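Local coordinates for WbbM protein (Klebsiella pneumoniae, PDB 6U4B) that acts as a trimeric, bifunctional O-antigen polymerase and probably carries two glycosyltransferase activities in one chain, at residues D96-M101 against D221-Y226; Y79-A84 against Y212-V217; K48-G53 against H85-K90. All blocks are in the same frame, centred on the assembly; numbering follows the deposited sequence.

Contact 1: residues D96-M101 against D221-Y226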
# COMPACT_ATOMS: atom_id res chain seq x y z
N ASP A 96 -20.50 32.01 -41.06
CA ASP A 96 -20.84 33.37 -41.48
C ASP A 96 -21.70 34.07 -40.44
O ASP A 96 -21.66 35.30 -40.33
CB ASP A 96 -21.54 33.35 -42.84
CG ASP A 96 -20.67 32.78 -43.94
OD1 ASP A 96 -19.44 33.00 -43.90
OD2 ASP A 96 -21.21 32.10 -44.84
N TYR A 97 -22.49 33.31 -39.68
CA TYR A 97 -23.30 33.85 -38.60
C TYR A 97 -23.07 33.01 -37.36
O TYR A 97 -23.11 31.78 -37.43
CB TYR A 97 -24.79 33.87 -38.97
CG TYR A 97 -25.17 34.97 -39.93
CD1 TYR A 97 -25.77 36.14 -39.48
CD2 TYR A 97 -24.92 34.85 -41.29
CE1 TYR A 97 -26.12 37.15 -40.35
CE2 TYR A 97 -25.26 35.86 -42.17
CZ TYR A 97 -25.86 37.01 -41.70
OH TYR A 97 -26.20 38.02 -42.57
N VAL A 98 -22.83 33.67 -36.23
CA VAL A 98 -22.58 33.00 -34.95
C VAL A 98 -23.65 33.44 -33.97
O VAL A 98 -23.93 34.64 -33.84
CB VAL A 98 -21.17 33.33 -34.41
CG1 VAL A 98 -20.95 32.67 -33.06
CG2 VAL A 98 -20.11 32.87 -35.40
N GLY A 99 -24.25 32.47 -33.27
CA GLY A 99 -25.37 32.76 -32.40
C GLY A 99 -25.31 31.96 -31.11
O GLY A 99 -24.56 30.99 -30.99
N PHE A 100 -26.12 32.40 -30.15
CA PHE A 100 -26.19 31.77 -28.84
C PHE A 100 -27.62 31.83 -28.33
O PHE A 100 -28.27 32.87 -28.40
CB PHE A 100 -25.25 32.45 -27.83
CG PHE A 100 -23.81 32.46 -28.25
CD1 PHE A 100 -23.31 33.51 -28.99
CD2 PHE A 100 -22.97 31.41 -27.92
CE1 PHE A 100 -21.98 33.52 -29.38
CE2 PHE A 100 -21.65 31.42 -28.31
CZ PHE A 100 -21.15 32.47 -29.04
N MET A 101 -28.10 30.70 -27.81
CA MET A 101 -29.42 30.60 -27.21
C MET A 101 -29.31 29.81 -25.92
O MET A 101 -28.32 29.11 -25.68
CB MET A 101 -30.43 29.95 -28.17
CG MET A 101 -30.60 30.69 -29.49
SD MET A 101 -31.94 30.07 -30.54
CE MET A 101 -31.36 28.43 -30.94
N ASP A 221 -18.14 38.83 -38.67
CA ASP A 221 -17.23 39.94 -38.42
C ASP A 221 -17.71 40.80 -37.25
O ASP A 221 -16.88 41.31 -36.48
CB ASP A 221 -17.08 40.78 -39.68
CG ASP A 221 -16.24 40.08 -40.73
OD1 ASP A 221 -15.22 39.45 -40.36
OD2 ASP A 221 -16.60 40.16 -41.93
N ILE A 222 -19.02 40.96 -37.09
CA ILE A 222 -19.54 41.69 -35.94
C ILE A 222 -19.29 40.90 -34.65
O ILE A 222 -19.05 41.49 -33.59
CB ILE A 222 -21.03 42.01 -36.14
CG1 ILE A 222 -21.22 42.83 -37.42
CG2 ILE A 222 -21.59 42.76 -34.95
CD1 ILE A 222 -22.63 43.35 -37.61
N PHE A 223 -19.35 39.57 -34.72
CA PHE A 223 -19.13 38.75 -33.54
C PHE A 223 -17.69 38.87 -33.04
O PHE A 223 -17.45 38.98 -31.83
CB PHE A 223 -19.48 37.29 -33.83
CG PHE A 223 -19.01 36.33 -32.78
CD1 PHE A 223 -19.70 36.20 -31.58
CD2 PHE A 223 -17.88 35.55 -32.99
CE1 PHE A 223 -19.27 35.31 -30.62
CE2 PHE A 223 -17.45 34.66 -32.02
CZ PHE A 223 -18.14 34.54 -30.84
N VAL A 224 -16.72 38.84 -33.96
CA VAL A 224 -15.32 38.94 -33.55
C VAL A 224 -15.03 40.32 -32.96
O VAL A 224 -14.36 40.43 -31.92
CB VAL A 224 -14.39 38.64 -34.74
CG1 VAL A 224 -12.96 39.08 -34.44
CG2 VAL A 224 -14.42 37.16 -35.06
N ASP A 225 -15.51 41.38 -33.60
CA ASP A 225 -15.28 42.73 -33.10
C ASP A 225 -15.90 42.92 -31.73
O ASP A 225 -15.27 43.46 -30.81
CB ASP A 225 -15.82 43.76 -34.09
CG ASP A 225 -15.54 45.18 -33.64
OD1 ASP A 225 -14.40 45.65 -33.82
OD2 ASP A 225 -16.47 45.83 -33.11
N TYR A 226 -17.15 42.47 -31.56
CA TYR A 226 -17.81 42.58 -30.26
C TYR A 226 -17.09 41.74 -29.21
O TYR A 226 -16.99 42.15 -28.04
CB TYR A 226 -19.27 42.16 -30.38
CG TYR A 226 -20.00 42.07 -29.06
CD1 TYR A 226 -20.62 40.88 -28.67
CD2 TYR A 226 -20.07 43.16 -28.21
CE1 TYR A 226 -21.29 40.79 -27.46
CE2 TYR A 226 -20.74 43.08 -27.00
CZ TYR A 226 -21.34 41.89 -26.63
OH TYR A 226 -22.00 41.81 -25.42

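Contact 2: residues Y79-A84 against Y212-V217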
# COMPACT_ATOMS: atom_id res chain seq x y z
N TYR A 79 -19.34 34.51 -14.96
CA TYR A 79 -19.53 34.96 -16.33
C TYR A 79 -20.81 34.42 -16.97
O TYR A 79 -21.24 34.96 -17.99
CB TYR A 79 -18.33 34.56 -17.19
CG TYR A 79 -17.16 35.51 -17.09
CD1 TYR A 79 -16.42 35.63 -15.91
CD2 TYR A 79 -16.77 36.27 -18.19
CE1 TYR A 79 -15.35 36.49 -15.82
CE2 TYR A 79 -15.69 37.14 -18.11
CZ TYR A 79 -14.98 37.24 -16.92
OH TYR A 79 -13.91 38.10 -16.84
N CYS A 80 -21.40 33.38 -16.39
CA CYS A 80 -22.61 32.73 -16.92
C CYS A 80 -22.32 32.29 -18.35
O CYS A 80 -21.22 31.79 -18.63
CB CYS A 80 -23.81 33.65 -16.75
SG CYS A 80 -24.40 33.79 -15.05
N GLU A 81 -23.26 32.49 -19.29
CA GLU A 81 -23.09 32.01 -20.66
C GLU A 81 -21.96 32.69 -21.42
O GLU A 81 -21.69 32.30 -22.56
CB GLU A 81 -24.40 32.19 -21.44
CG GLU A 81 -25.38 31.05 -21.29
CD GLU A 81 -26.53 31.39 -20.37
OE1 GLU A 81 -26.32 32.13 -19.39
OE2 GLU A 81 -27.65 30.91 -20.65
N LEU A 82 -21.31 33.70 -20.83
CA LEU A 82 -20.14 34.28 -21.48
C LEU A 82 -19.03 33.25 -21.68
O LEU A 82 -18.22 33.38 -22.60
CB LEU A 82 -19.62 35.47 -20.68
CG LEU A 82 -20.45 36.75 -20.76
CD1 LEU A 82 -19.91 37.80 -19.81
CD2 LEU A 82 -20.48 37.27 -22.18
N THR A 83 -18.99 32.22 -20.83
CA THR A 83 -18.01 31.15 -21.00
C THR A 83 -18.23 30.39 -22.30
O THR A 83 -17.26 29.94 -22.92
CB THR A 83 -18.06 30.19 -19.81
OG1 THR A 83 -19.34 29.55 -19.74
CG2 THR A 83 -17.82 30.94 -18.51
N ALA A 84 -19.48 30.23 -22.73
CA ALA A 84 -19.74 29.65 -24.04
C ALA A 84 -19.32 30.61 -25.14
O ALA A 84 -18.65 30.21 -26.11
CB ALA A 84 -21.22 29.28 -24.18
N TYR A 212 -32.21 43.03 -22.74
CA TYR A 212 -31.74 42.39 -21.52
C TYR A 212 -31.65 40.89 -21.79
O TYR A 212 -32.53 40.09 -21.43
CB TYR A 212 -32.65 42.72 -20.35
CG TYR A 212 -32.41 44.12 -19.83
CD1 TYR A 212 -33.01 45.22 -20.44
CD2 TYR A 212 -31.56 44.34 -18.76
CE1 TYR A 212 -32.78 46.50 -19.98
CE2 TYR A 212 -31.32 45.62 -18.29
CZ TYR A 212 -31.93 46.70 -18.90
OH TYR A 212 -31.70 47.97 -18.44
N THR A 213 -30.55 40.50 -22.43
CA THR A 213 -30.40 39.15 -22.95
C THR A 213 -28.93 38.91 -23.27
O THR A 213 -28.14 39.85 -23.40
CB THR A 213 -31.25 38.94 -24.20
OG1 THR A 213 -31.21 37.56 -24.59
CG2 THR A 213 -30.73 39.80 -25.34
N ASN A 214 -28.58 37.63 -23.38
CA ASN A 214 -27.34 37.19 -24.00
C ASN A 214 -27.63 36.27 -25.18
O ASN A 214 -26.77 35.51 -25.61
CB ASN A 214 -26.44 36.49 -22.98
CG ASN A 214 -27.21 35.53 -22.10
OD1 ASN A 214 -28.40 35.70 -21.86
ND2 ASN A 214 -26.53 34.51 -21.60
N MET A 215 -28.86 36.34 -25.70
CA MET A 215 -29.32 35.48 -26.78
C MET A 215 -29.36 36.31 -28.06
O MET A 215 -30.11 37.28 -28.15
CB MET A 215 -30.69 34.91 -26.44
CG MET A 215 -31.17 33.78 -27.33
SD MET A 215 -32.50 32.85 -26.54
CE MET A 215 -33.71 34.14 -26.29
N PHE A 216 -28.54 35.93 -29.04
CA PHE A 216 -28.46 36.70 -30.28
C PHE A 216 -27.89 35.82 -31.38
O PHE A 216 -27.33 34.75 -31.13
CB PHE A 216 -27.60 37.96 -30.10
CG PHE A 216 -26.19 37.68 -29.64
CD1 PHE A 216 -25.84 37.84 -28.31
CD2 PHE A 216 -25.21 37.26 -30.53
CE1 PHE A 216 -24.55 37.59 -27.88
CE2 PHE A 216 -23.92 37.01 -30.11
CZ PHE A 216 -23.59 37.17 -28.78
N VAL A 217 -28.05 36.30 -32.61
CA VAL A 217 -27.33 35.80 -33.77
C VAL A 217 -26.78 37.01 -34.51
O VAL A 217 -27.53 37.94 -34.83
CB VAL A 217 -28.23 34.97 -34.72
CG1 VAL A 217 -27.39 34.30 -35.80
CG2 VAL A 217 -29.03 33.93 -33.94

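Contact 3: residues K48-G53 against H85-K90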
# COMPACT_ATOMS: atom_id res chain seq x y z
N LYS A 48 -25.39 23.76 -31.91
CA LYS A 48 -24.36 22.99 -31.23
C LYS A 48 -24.51 23.15 -29.73
O LYS A 48 -24.33 24.25 -29.20
CB LYS A 48 -22.97 23.45 -31.68
CG LYS A 48 -22.76 23.46 -33.19
CD LYS A 48 -22.58 22.06 -33.76
CE LYS A 48 -21.18 21.52 -33.49
NZ LYS A 48 -20.92 20.25 -34.23
N PRO A 49 -24.86 22.09 -28.99
CA PRO A 49 -24.99 22.22 -27.54
C PRO A 49 -23.64 22.24 -26.85
O PRO A 49 -22.69 21.57 -27.26
CB PRO A 49 -25.80 20.97 -27.15
CG PRO A 49 -25.48 19.98 -28.22
CD PRO A 49 -25.29 20.77 -29.48
N LEU A 50 -23.55 23.04 -25.78
CA LEU A 50 -22.34 23.16 -24.98
C LEU A 50 -22.67 22.98 -23.51
O LEU A 50 -23.66 23.55 -23.02
CB LEU A 50 -21.66 24.52 -25.20
CG LEU A 50 -20.93 24.74 -26.53
CD1 LEU A 50 -20.39 26.16 -26.61
CD2 LEU A 50 -19.81 23.73 -26.70
N HIS A 51 -21.86 22.19 -22.82
CA HIS A 51 -21.95 22.02 -21.38
C HIS A 51 -21.11 23.14 -20.75
O HIS A 51 -19.89 23.02 -20.64
CB HIS A 51 -21.45 20.63 -20.98
CG HIS A 51 -21.51 20.36 -19.51
ND1 HIS A 51 -21.13 19.15 -18.97
CD2 HIS A 51 -21.92 21.12 -18.46
CE1 HIS A 51 -21.29 19.18 -17.65
NE2 HIS A 51 -21.77 20.37 -17.32
N VAL A 52 -21.77 24.22 -20.36
CA VAL A 52 -21.05 25.37 -19.82
C VAL A 52 -20.67 25.10 -18.37
O VAL A 52 -21.36 24.38 -17.65
CB VAL A 52 -21.88 26.67 -19.96
CG1 VAL A 52 -22.19 26.94 -21.42
CG2 VAL A 52 -23.16 26.59 -19.13
N GLY A 53 -19.54 25.68 -17.95
CA GLY A 53 -19.03 25.40 -16.62
C GLY A 53 -18.65 23.96 -16.39
O GLY A 53 -18.69 23.48 -15.26
N HIS A 85 -19.71 31.88 -25.01
CA HIS A 85 -19.25 32.92 -25.93
C HIS A 85 -17.73 32.92 -26.05
O HIS A 85 -17.19 32.87 -27.16
CB HIS A 85 -19.76 34.28 -25.43
CG HIS A 85 -19.37 35.45 -26.28
ND1 HIS A 85 -19.83 36.73 -26.05
CD2 HIS A 85 -18.56 35.54 -27.37
CE1 HIS A 85 -19.32 37.55 -26.94
NE2 HIS A 85 -18.55 36.86 -27.75
N TYR A 86 -17.03 32.95 -24.92
CA TYR A 86 -15.57 32.98 -24.94
C TYR A 86 -15.01 31.75 -25.64
O TYR A 86 -14.10 31.86 -26.47
CB TYR A 86 -15.03 33.08 -23.51
CG TYR A 86 -13.52 33.17 -23.43
CD1 TYR A 86 -12.74 32.03 -23.36
CD2 TYR A 86 -12.89 34.41 -23.41
CE1 TYR A 86 -11.36 32.11 -23.29
CE2 TYR A 86 -11.51 34.50 -23.34
CZ TYR A 86 -10.75 33.35 -23.28
OH TYR A 86 -9.38 33.44 -23.20
N TRP A 87 -15.54 30.57 -25.31
CA TRP A 87 -15.00 29.33 -25.87
C TRP A 87 -15.16 29.27 -27.38
O TRP A 87 -14.24 28.85 -28.09
CB TRP A 87 -15.66 28.12 -25.21
CG TRP A 87 -15.14 26.81 -25.73
CD1 TRP A 87 -14.06 26.11 -25.26
CD2 TRP A 87 -15.67 26.04 -26.81
NE1 TRP A 87 -13.89 24.96 -25.98
CE2 TRP A 87 -14.87 24.89 -26.94
CE3 TRP A 87 -16.75 26.21 -27.68
CZ2 TRP A 87 -15.11 23.92 -27.91
CZ3 TRP A 87 -16.99 25.24 -28.64
CH2 TRP A 87 -16.17 24.11 -28.75
N VAL A 88 -16.32 29.68 -27.89
CA VAL A 88 -16.53 29.72 -29.33
C VAL A 88 -15.59 30.74 -29.97
O VAL A 88 -14.99 30.48 -31.02
CB VAL A 88 -18.01 30.04 -29.65
CG1 VAL A 88 -18.20 30.23 -31.14
CG2 VAL A 88 -18.91 28.93 -29.14
N TRP A 89 -15.45 31.90 -29.34
CA TRP A 89 -14.58 32.96 -29.86
C TRP A 89 -13.15 32.47 -30.04
O TRP A 89 -12.52 32.74 -31.07
CB TRP A 89 -14.63 34.16 -28.91
CG TRP A 89 -13.65 35.26 -29.21
CD1 TRP A 89 -13.22 35.67 -30.43
CD2 TRP A 89 -12.99 36.08 -28.25
NE1 TRP A 89 -12.33 36.71 -30.29
CE2 TRP A 89 -12.17 36.98 -28.96
CE3 TRP A 89 -13.00 36.15 -26.85
CZ2 TRP A 89 -11.37 37.93 -28.33
CZ3 TRP A 89 -12.21 37.10 -26.22
CH2 TRP A 89 -11.41 37.97 -26.96
N LYS A 90 -12.62 31.73 -29.07
CA LYS A 90 -11.21 31.37 -29.06
C LYS A 90 -10.91 30.06 -29.78
O LYS A 90 -9.76 29.86 -30.20
CB LYS A 90 -10.69 31.28 -27.63
CG LYS A 90 -10.63 32.61 -26.91
CD LYS A 90 -9.74 33.59 -27.67
CE LYS A 90 -9.53 34.86 -26.87
NZ LYS A 90 -8.69 35.84 -27.62

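Contact 1: residues D96-M101 against D221-Y226
Phe223 reaches from helix 220-240 onto Val98 and Phe100, two residues on one side of strand 97-102. The contact is apolar and buried, and one ring carries most of it. CB of Phe223 points at the strand. The first torsion sets CG opposite the backbone N (chi1 168°), and this sends the ring out from the helix and across the valine.

At the root of the ring, CG lies 4.0 Å from CB of Val98. Further along, CD1 is 4.0 Å from CG1 of Val98 and has CE1 of Phe100 nearby. The next carbon, CE1, makes the closest approach, 3.5 Å to CE1 of Phe100. At the tip, CZ meets both partners: it is 4.0 Å from Val98 CG1 and 4.1 Å from Phe100 CZ.

Val98 therefore sits under one face of the ring. Its CG1 lies 3.9 Å from the Phe223 ring centroid and 5° off the ring normal, a well-centred CH-pi contact. Phe100 meets the same ring differently. Phe223 CE1 comes in at the edge of the Phe100 ring, near its plane. The two ring planes are inclined at 35°, which is neither a parallel stack nor a T-shaped pair. Phe100 touches with CE1 and CZ, while the valine methyl is centred over the ring.

The alternation of the strand explains the pairing: Val98 and Phe100 point to the helix, and Gly99 lies between them. Helix 82-91 completes the packing, with His85 meeting both phenylalanine rings and Val88 touching Val98 and Phe100. Strand 97-102 pairs antiparallel with strand 216-219, which leads directly into helix 220-240. Helix 220-240 thus packs against the sheet that its preceding strand belongs to.

Contact 2: residues Y79-A84 against Y212-V217
Glu81 and Asn214 meet through a single close approach between the turn at the start of helix 82-91 and the loop before strand 216-219. The tight part is around the amide nitrogen. ND2 of Asn214 lies 3.2 Å from CB of Glu81 and 3.4 Å from its CD. The glutamate chain bends at chi2 (104°), which folds the carboxylate back towards the amide nitrogen instead of extending past it. OE1 of Glu81 is then 3.3 Å from ND2 of Asn214. The carboxylate and amide planes stand 87° apart, so the two flat groups do not lie face to face.

The contact is looser beyond this point. OE2 of Glu81 is 3.9 Å from Asn214 ND2, and it is hydrogen-bonded to ND1 of His102. Both touching residues are partly exposed, and this is a small contact near the surface. Glu81 reaches Asn214 only at ND2; the asparagine also touches His102. Just before it, Thr213 OG1 accepts from Met215 N at 2.9 Å, an ST turn that shapes the loop carrying Asn214.

Polar groups thus meet here largely by van der Waals packing. The firm bond of the carboxylate goes to His102 of strand 97-102. ND2 of Asn214 lies over the face of the Glu81 carboxylate, so any electrostatic pull between them is probably weak.

Contact 3: residues K48-G53 against H85-K90
The indole NE1 of Trp87, whose six-membered ring packs on Leu50, hydrogen-bonds to OG1 of Thr68. This bond anchors the pyrrole side of the indole to the connection between strand 47-51 and helix 82-91. The benzo side is left to meet the strand.

Leu50 sets one methyl against each of two adjacent benzo carbons. CD2 lies 3.7 Å from CZ3 of Trp87. CD1 lies 3.8 Å from CE3 of the same ring. The leucine comes at the ring obliquely. In Trp87 the CG is placed opposite the backbone N (chi1 -180°), which carries the indole away from the helix axis and towards the strand.

CD1 of Leu50 has a second task. It is 4.0 Å from CG2 of Val88, the next residue of the helix. One leucine therefore bridges two consecutive helix positions, using CD2 on the tryptophan and CD1 on both. These contacts are apolar, and Leu50 and Val88 are buried.

Around them, Leu50 also touches Ala84 one turn earlier in the helix, and Val88 rests on Tyr32 of strand 29-35. Strands 47-51 and 97-102 both run parallel to strand 29-35, which lies between them, and helix 82-91 links the two. This is a beta-alpha-beta crossover with its helix packed against the sheet, as in Rossmann-like alpha/beta folds.

From the N terminus, contact 3 closes first. It spans the link from strand 47-51 to helix 82-91 and is complete before contact 1 opens, so those two stand in series. Contact 2 opens at residues 79-84, inside the span of contact 3, and closes only at residues 212-217, so it crosses contact 3. Contact 1 opens at 96-101 and closes at 221-226, after contact 2 has closed, so these two also cross. None lies within another. Contacts 1 and 2 join directly through the neighbouring strands, with a probable hydrogen bond from Phe100 N to Phe216 O. Together the three bind helices 82-91 and 220-240 to one mixed sheet.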